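PDB 5JS4: phiAB6 tailspike from Unidentified phage, which probably binds and fragments the exopolysaccharide of its host, Acinetobacter baumannii, as a trimeric beta-helical tailspike. Local coordinates for residues A[261-266]-A[276-281]; A[295-300]-A[313-318]. One frame throughout, in Å; residues are numbered along the deposited sequence.

In the fold
Both contacts sit near the N-terminal end of the parallel beta-helix, within the pectate lyase-like part of the chain and well away from the C-terminal sheets. Both segments of contact 1 precede those of contact 2 along the chain, and the centres of the two contacts are about 8 Å apart. Strands 275-277 and 296-298 join them as parallel neighbours, with backbone bonds from Leu-276 to Gly-296 and Val-298. Contact 1 lays helix 260-268 against the first of these strands, while contact 2 spans the interior between strands 296-298 and 313-318. Leu-276 packs on Leu-297, so the two apolar clusters are continuous. Each contact also touches a second subunit of the trimer.

Contact 1 (A[261-266]-A[276-281]); sequences AAFQAY and LYLGAK
Leu-276 fills the angle between two rings of helix 260-268, Phe-263 and Tyr-266. Its CG lies over one face of the Tyr-266 ring, offset toward the rim, in a CH-pi contact 4.2 Å from the centroid and 21° off the normal. Nearer the backbone, Leu-276 CA comes to 3.4 Å from Tyr-266 CE1. The tyrosine CG stands anti to its own N (chi1 -179°), which sends the ring out from the helix and across the strand. The branched end of the leucine meets Phe-263, the two side chains crossing at about a right angle, with Leu-276 CD1 3.8 Å from Phe-263 CD2 while still touching the Tyr-266 ring. The helix packs at the N-terminal end of the parallel beta-helix, near its first strands, a position where many right-handed beta-helices carry a capping helix. At Tyr-277 the contact passes to the hydroxyl: Tyr-266 OH lies in the plane of the Tyr-277 ring, at its edge, 3.4 Å from CD1. That hydroxyl is hydrogen-bonded to Asn-275 O, which ties the tip of the helix side chain to the strand backbone. Leu-278 ends the apolar run, its CD2 reaching Phe-263 CZ at 3.6 Å. Beyond it Ala-280 makes backbone hydrogen bonds to a second subunit.

Contact 2 (A[295-300]-A[313-318]); sequences KGLVGN and GCIDVD
Leu-297 and Ile-315 reach toward each other tip to tip across the interior, while Asn-300 turns its amide onto the backbone at Gly-313. In the apolar pair the Ile-315 CD1 methyl faces the fork of the leucine, 4.1 Å from Leu-297 CD1 and 4.2 Å from Leu-297 CD2. The leucine CB points at the opposing strand, and with CG anti to the backbone N (chi1 -178°) both methyls are carried inward. Ile-315 gets there differently: its CB does not head for Leu-297, but CG1 lies anti to the carbonyl carbon (chi1 -68°) and the extended chain beyond it brings CD1 across. Leu-340 touches both side chains, and Leu-276 and Leu-286 add to the same apolar cluster.

At the other end, Asn-300 OD1 sits 3.1 Å from Gly-313 CA and 3.2 Å from Gly-313 C, a close van der Waals approach of the amide oxygen to the main-chain carbons. The amide is anchored through its other end, ND2 donating to Gly-279 O, so the turn after strand 296-298 is tied to the turn that follows strand 275-277. Gly-313 O in turn accepts a bond from Gln-274 NE2 of the second subunit, which brings the trimer interface right up to this corner.

The touching parts run at 151° to one another, each strand pairing in parallel with neighbours from adjoining coils. In this protein Asn-300 bridges successive turns; coils whose parallel strands stack on the next turn and face one another across an aliphatic core are characteristic of the parallel beta-helix.

Contact 1 (A[261-266]-A[276-281])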
ATOM      1  N   ALA A 261      -5.576  26.714 -36.549  1.00 17.98           N
ATOM      2  CA  ALA A 261      -6.484  27.865 -36.517  1.00 18.03           C
ATOM      3  C   ALA A 261      -7.873  27.466 -36.018  1.00 17.08           C
ATOM      4  O   ALA A 261      -8.496  28.199 -35.252  1.00 18.05           O
ATOM      5  CB  ALA A 261      -6.578  28.517 -37.891  1.00 18.62           C
ATOM      6  N   ALA A 262      -8.349  26.299 -36.448  1.00 17.03           N
ATOM      7  CA  ALA A 262      -9.642  25.775 -35.998  1.00 17.06           C
ATOM      8  C   ALA A 262      -9.632  25.481 -34.496  1.00 16.10           C
ATOM      9  O   ALA A 262     -10.590  25.803 -33.788  1.00 16.42           O
ATOM     10  CB  ALA A 262     -10.005  24.518 -36.779  1.00 17.53           C
ATOM     11  N   PHE A 263      -8.548  24.873 -34.021  1.00 15.46           N
ATOM     12  CA  PHE A 263      -8.373  24.609 -32.589  1.00 14.93           C
ATOM     13  C   PHE A 263      -8.385  25.917 -31.803  1.00 14.63           C
ATOM     14  O   PHE A 263      -9.034  26.013 -30.762  1.00 14.49           O
ATOM     15  CB  PHE A 263      -7.071  23.845 -32.314  1.00 14.71           C
ATOM     16  CG  PHE A 263      -7.184  22.349 -32.479  1.00 14.15           C
ATOM     17  CD1 PHE A 263      -7.560  21.789 -33.694  1.00 14.29           C
ATOM     18  CD2 PHE A 263      -6.878  21.497 -31.423  1.00 13.56           C
ATOM     19  CE1 PHE A 263      -7.654  20.415 -33.848  1.00 14.29           C
ATOM     20  CE2 PHE A 263      -6.967  20.121 -31.572  1.00 13.91           C
ATOM     21  CZ  PHE A 263      -7.353  19.580 -32.787  1.00 13.90           C
ATOM     22  N   GLN A 264      -7.677  26.927 -32.304  1.00 14.68           N
ATOM     23  CA  GLN A 264      -7.643  28.221 -31.627  1.00 14.44           C
ATOM     24  C   GLN A 264      -9.013  28.899 -31.623  1.00 14.88           C
ATOM     25  O   GLN A 264      -9.413  29.488 -30.617  1.00 15.31           O
ATOM     26  CB  GLN A 264      -6.601  29.152 -32.254  1.00 14.27           C
ATOM     27  CG  GLN A 264      -6.255  30.337 -31.366  1.00 14.88           C
ATOM     28  CD  GLN A 264      -5.701  29.887 -30.029  1.00 15.48           C
ATOM     29  OE1 GLN A 264      -4.638  29.273 -29.975  1.00 16.84           O
ATOM     30  NE2 GLN A 264      -6.424  30.172 -28.945  1.00 15.50           N
ATOM     31  N   ALA A 265      -9.726  28.811 -32.744  1.00 15.22           N
ATOM     32  CA  ALA A 265     -11.074  29.367 -32.847  1.00 15.74           C
ATOM     33  C   ALA A 265     -12.006  28.733 -31.819  1.00 15.63           C
ATOM     34  O   ALA A 265     -12.811  29.420 -31.189  1.00 15.87           O
ATOM     35  CB  ALA A 265     -11.622  29.173 -34.252  1.00 16.09           C
ATOM     36  N   TYR A 266     -11.884  27.421 -31.645  1.00 15.70           N
ATOM     37  CA  TYR A 266     -12.648  26.711 -30.624  1.00 14.74           C
ATOM     38  C   TYR A 266     -12.398  27.310 -29.239  1.00 14.70           C
ATOM     39  O   TYR A 266     -13.338  27.590 -28.493  1.00 14.63           O
ATOM     40  CB  TYR A 266     -12.273  25.227 -30.616  1.00 14.21           C
ATOM     41  CG  TYR A 266     -13.037  24.414 -29.598  1.00 14.30           C
ATOM     42  CD1 TYR A 266     -12.737  24.498 -28.242  1.00 13.84           C
ATOM     43  CD2 TYR A 266     -14.065  23.564 -29.991  1.00 14.58           C
ATOM     44  CE1 TYR A 266     -13.444  23.769 -27.309  1.00 13.99           C
ATOM     45  CE2 TYR A 266     -14.770  22.820 -29.064  1.00 14.33           C
ATOM     46  CZ  TYR A 266     -14.454  22.930 -27.724  1.00 13.79           C
ATOM     47  OH  TYR A 266     -15.146  22.197 -26.798  1.00 13.66           O
ATOM     48  N   LEU A 276     -11.761  21.328 -24.656  1.00 12.08           N
ATOM     49  CA  LEU A 276     -11.718  21.149 -26.100  1.00 12.44           C
ATOM     50  C   LEU A 276     -11.945  19.675 -26.413  1.00 12.63           C
ATOM     51  O   LEU A 276     -11.360  18.807 -25.765  1.00 13.41           O
ATOM     52  CB  LEU A 276     -10.376  21.626 -26.665  1.00 12.87           C
ATOM     53  CG  LEU A 276     -10.190  21.519 -28.188  1.00 13.04           C
ATOM     54  CD1 LEU A 276      -9.339  22.660 -28.731  1.00 13.48           C
ATOM     55  CD2 LEU A 276      -9.581  20.185 -28.599  1.00 13.22           C
ATOM     56  N   TYR A 277     -12.801  19.410 -27.398  1.00 12.99           N
ATOM     57  CA  TYR A 277     -13.126  18.051 -27.831  1.00 13.29           C
ATOM     58  C   TYR A 277     -12.756  17.837 -29.288  1.00 13.19           C
ATOM     59  O   TYR A 277     -12.882  18.742 -30.115  1.00 13.39           O
ATOM     60  CB  TYR A 277     -14.619  17.769 -27.637  1.00 13.53           C
ATOM     61  CG  TYR A 277     -15.022  17.808 -26.190  1.00 14.01           C
ATOM     62  CD1 TYR A 277     -15.421  18.998 -25.597  1.00 14.66           C
ATOM     63  CD2 TYR A 277     -14.967  16.665 -25.398  1.00 14.94           C
ATOM     64  CE1 TYR A 277     -15.774  19.050 -24.265  1.00 15.74           C
ATOM     65  CE2 TYR A 277     -15.315  16.705 -24.061  1.00 16.34           C
ATOM     66  CZ  TYR A 277     -15.716  17.901 -23.499  1.00 16.20           C
ATOM     67  OH  TYR A 277     -16.058  17.953 -22.167  1.00 18.05           O
ATOM     68  N   LEU A 278     -12.296  16.629 -29.593  1.00 13.99           N
ATOM     69  CA  LEU A 278     -12.087  16.213 -30.972  1.00 14.59           C
ATOM     70  C   LEU A 278     -13.356  15.574 -31.517  1.00 15.13           C
ATOM     71  O   LEU A 278     -14.204  15.107 -30.754  1.00 16.38           O
ATOM     72  CB  LEU A 278     -10.935  15.217 -31.059  1.00 15.13           C
ATOM     73  CG  LEU A 278      -9.592  15.674 -30.489  1.00 15.05           C
ATOM     74  CD1 LEU A 278      -8.560  14.576 -30.687  1.00 15.13           C
ATOM     75  CD2 LEU A 278      -9.118  16.978 -31.123  1.00 15.13           C
ATOM     76  N   GLY A 279     -13.485  15.567 -32.840  1.00 15.15           N
ATOM     77  CA  GLY A 279     -14.574  14.861 -33.514  1.00 14.80           C
ATOM     78  C   GLY A 279     -14.395  13.357 -33.436  1.00 14.19           C
ATOM     79  O   GLY A 279     -13.378  12.874 -32.940  1.00 14.63           O
ATOM     80  N   ALA A 280     -15.376  12.614 -33.941  1.00 14.20           N
ATOM     81  CA  ALA A 280     -15.404  11.158 -33.778  1.00 15.00           C
ATOM     82  C   ALA A 280     -14.178  10.479 -34.376  1.00 15.45           C
ATOM     83  O   ALA A 280     -13.550   9.640 -33.731  1.00 15.29           O
ATOM     84  CB  ALA A 280     -16.669  10.582 -34.389  1.00 15.40           C
ATOM     85  N   LYS A 281     -13.845  10.850 -35.608  1.00 15.66           N
ATOM     86  CA  LYS A 281     -12.704  10.275 -36.311  1.00 16.31           C
ATOM     87  C   LYS A 281     -11.829  11.393 -36.850  1.00 16.19           C
ATOM     88  O   LYS A 281     -12.329  12.343 -37.452  1.00 16.15           O
ATOM     89  CB  LYS A 281     -13.176   9.393 -37.469  1.00 17.65           C
ATOM     90  CG  LYS A 281     -12.049   8.681 -38.207  1.00 18.95           C
ATOM     91  CD  LYS A 281     -12.483   8.200 -39.582  1.00 21.22           C
ATOM     92  CE  LYS A 281     -11.290   7.801 -40.435  1.00 24.73           C
ATOM     93  NZ  LYS A 281     -10.631   6.573 -39.930  1.00 28.17           N
TER

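Contact 2 (A[295-300]-A[313-318])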
ATOM      1  N   LYS A 295      -8.870  25.989 -21.193  1.00 14.67           N
ATOM      2  CA  LYS A 295      -9.696  24.821 -21.469  1.00 14.76           C
ATOM      3  C   LYS A 295      -8.868  23.558 -21.314  1.00 13.97           C
ATOM      4  O   LYS A 295      -7.691  23.526 -21.654  1.00 14.41           O
ATOM      5  CB  LYS A 295     -10.306  24.890 -22.867  1.00 16.16           C
ATOM      6  CG  LYS A 295     -11.262  26.058 -23.022  1.00 17.13           C
ATOM      7  CD  LYS A 295     -12.074  25.960 -24.295  1.00 18.47           C
ATOM      8  CE  LYS A 295     -12.843  27.241 -24.552  1.00 17.20           C
ATOM      9  NZ  LYS A 295     -13.932  27.487 -23.563  1.00 16.63           N
ATOM     10  N   GLY A 296      -9.481  22.521 -20.762  1.00 13.05           N
ATOM     11  CA  GLY A 296      -8.864  21.202 -20.749  1.00 13.23           C
ATOM     12  C   GLY A 296      -8.937  20.564 -22.122  1.00 13.32           C
ATOM     13  O   GLY A 296      -9.455  21.153 -23.078  1.00 13.40           O
ATOM     14  N   LEU A 297      -8.433  19.343 -22.211  1.00 13.39           N
ATOM     15  CA  LEU A 297      -8.294  18.662 -23.486  1.00 13.46           C
ATOM     16  C   LEU A 297      -8.853  17.248 -23.392  1.00 13.60           C
ATOM     17  O   LEU A 297      -8.384  16.444 -22.588  1.00 14.36           O
ATOM     18  CB  LEU A 297      -6.819  18.642 -23.892  1.00 14.46           C
ATOM     19  CG  LEU A 297      -6.441  18.015 -25.233  1.00 14.90           C
ATOM     20  CD1 LEU A 297      -7.214  18.628 -26.391  1.00 15.68           C
ATOM     21  CD2 LEU A 297      -4.946  18.171 -25.456  1.00 14.60           C
ATOM     22  N   VAL A 298      -9.867  16.967 -24.206  1.00 12.98           N
ATOM     23  CA  VAL A 298     -10.481  15.645 -24.283  1.00 13.08           C
ATOM     24  C   VAL A 298     -10.365  15.142 -25.720  1.00 13.21           C
ATOM     25  O   VAL A 298     -10.857  15.780 -26.656  1.00 13.53           O
ATOM     26  CB  VAL A 298     -11.959  15.685 -23.851  1.00 13.83           C
ATOM     27  CG1 VAL A 298     -12.589  14.303 -23.935  1.00 14.54           C
ATOM     28  CG2 VAL A 298     -12.081  16.237 -22.438  1.00 13.76           C
ATOM     29  N   GLY A 299      -9.701  14.005 -25.893  1.00 12.50           N
ATOM     30  CA  GLY A 299      -9.488  13.442 -27.218  1.00 12.61           C
ATOM     31  C   GLY A 299     -10.645  12.579 -27.675  1.00 12.83           C
ATOM     32  O   GLY A 299     -11.743  12.628 -27.111  1.00 13.35           O
ATOM     33  N   ASN A 300     -10.386  11.785 -28.705  1.00 12.22           N
ATOM     34  CA  ASN A 300     -11.375  10.858 -29.247  1.00 12.69           C
ATOM     35  C   ASN A 300     -10.918   9.410 -29.100  1.00 12.21           C
ATOM     36  O   ASN A 300     -11.243   8.550 -29.921  1.00 12.98           O
ATOM     37  CB  ASN A 300     -11.714  11.205 -30.705  1.00 12.71           C
ATOM     38  CG  ASN A 300     -10.490  11.295 -31.605  1.00 12.83           C
ATOM     39  OD1 ASN A 300      -9.374  10.941 -31.218  1.00 13.04           O
ATOM     40  ND2 ASN A 300     -10.704  11.771 -32.823  1.00 12.60           N
ATOM     41  N   GLY A 313      -7.973   8.283 -34.567  1.00 13.48           N
ATOM     42  CA  GLY A 313      -8.159   9.410 -33.666  1.00 13.74           C
ATOM     43  C   GLY A 313      -6.917   9.813 -32.904  1.00 13.39           C
ATOM     44  O   GLY A 313      -6.456   9.087 -32.024  1.00 13.69           O
ATOM     45  N   CYS A 314      -6.373  10.976 -33.241  1.00 13.24           N
ATOM     46  CA  CYS A 314      -5.269  11.542 -32.484  1.00 13.71           C
ATOM     47  C   CYS A 314      -5.030  12.995 -32.846  1.00 13.12           C
ATOM     48  O   CYS A 314      -5.553  13.497 -33.843  1.00 13.59           O
ATOM     49  CB  CYS A 314      -3.970  10.755 -32.718  1.00 13.94           C
ATOM     50  SG  CYS A 314      -3.127  11.102 -34.282  1.00 15.42           S
ATOM     51  N   ILE A 315      -4.244  13.658 -32.005  1.00 12.89           N
ATOM     52  CA  ILE A 315      -3.611  14.920 -32.352  1.00 13.82           C
ATOM     53  C   ILE A 315      -2.206  14.579 -32.840  1.00 14.45           C
ATOM     54  O   ILE A 315      -1.483  13.834 -32.185  1.00 14.58           O
ATOM     55  CB  ILE A 315      -3.564  15.876 -31.147  1.00 14.33           C
ATOM     56  CG1 ILE A 315      -4.986  16.325 -30.798  1.00 14.77           C
ATOM     57  CG2 ILE A 315      -2.677  17.080 -31.446  1.00 15.23           C
ATOM     58  CD1 ILE A 315      -5.106  17.084 -29.494  1.00 15.17           C
ATOM     59  N   ASP A 316      -1.842  15.109 -34.004  1.00 14.89           N
ATOM     60  CA  ASP A 316      -0.553  14.832 -34.623  1.00 15.37           C
ATOM     61  C   ASP A 316       0.161  16.164 -34.831  1.00 15.20           C
ATOM     62  O   ASP A 316      -0.112  16.893 -35.790  1.00 16.21           O
ATOM     63  CB  ASP A 316      -0.761  14.079 -35.939  1.00 16.35           C
ATOM     64  CG  ASP A 316       0.533  13.546 -36.536  1.00 17.51           C
ATOM     65  OD1 ASP A 316       1.624  14.027 -36.171  1.00 18.34           O
ATOM     66  OD2 ASP A 316       0.448  12.630 -37.383  1.00 18.75           O
ATOM     67  N   VAL A 317       1.056  16.486 -33.903  1.00 14.98           N
ATOM     68  CA  VAL A 317       1.798  17.740 -33.933  1.00 15.52           C
ATOM     69  C   VAL A 317       2.934  17.626 -34.944  1.00 16.49           C
ATOM     70  O   VAL A 317       3.707  16.670 -34.913  1.00 16.22           O
ATOM     71  CB  VAL A 317       2.359  18.082 -32.537  1.00 16.22           C
ATOM     72  CG1 VAL A 317       3.195  19.354 -32.579  1.00 16.68           C
ATOM     73  CG2 VAL A 317       1.223  18.232 -31.535  1.00 16.49           C
ATOM     74  N   ASP A 318       3.023  18.602 -35.843  1.00 17.15           N
ATOM     75  CA  ASP A 318       4.063  18.614 -36.869  1.00 17.97           C
ATOM     76  C   ASP A 318       5.360  19.171 -36.288  1.00 18.29           C
ATOM     77  O   ASP A 318       5.558  20.386 -36.232  1.00 19.40           O
ATOM     78  CB  ASP A 318       3.608  19.442 -38.072  1.00 18.69           C
ATOM     79  CG  ASP A 318       4.621  19.452 -39.202  1.00 20.93           C
ATOM     80  OD1 ASP A 318       5.658  18.759 -39.106  1.00 20.72           O
ATOM     81  OD2 ASP A 318       4.369  20.162 -40.195  1.00 24.09           O
TER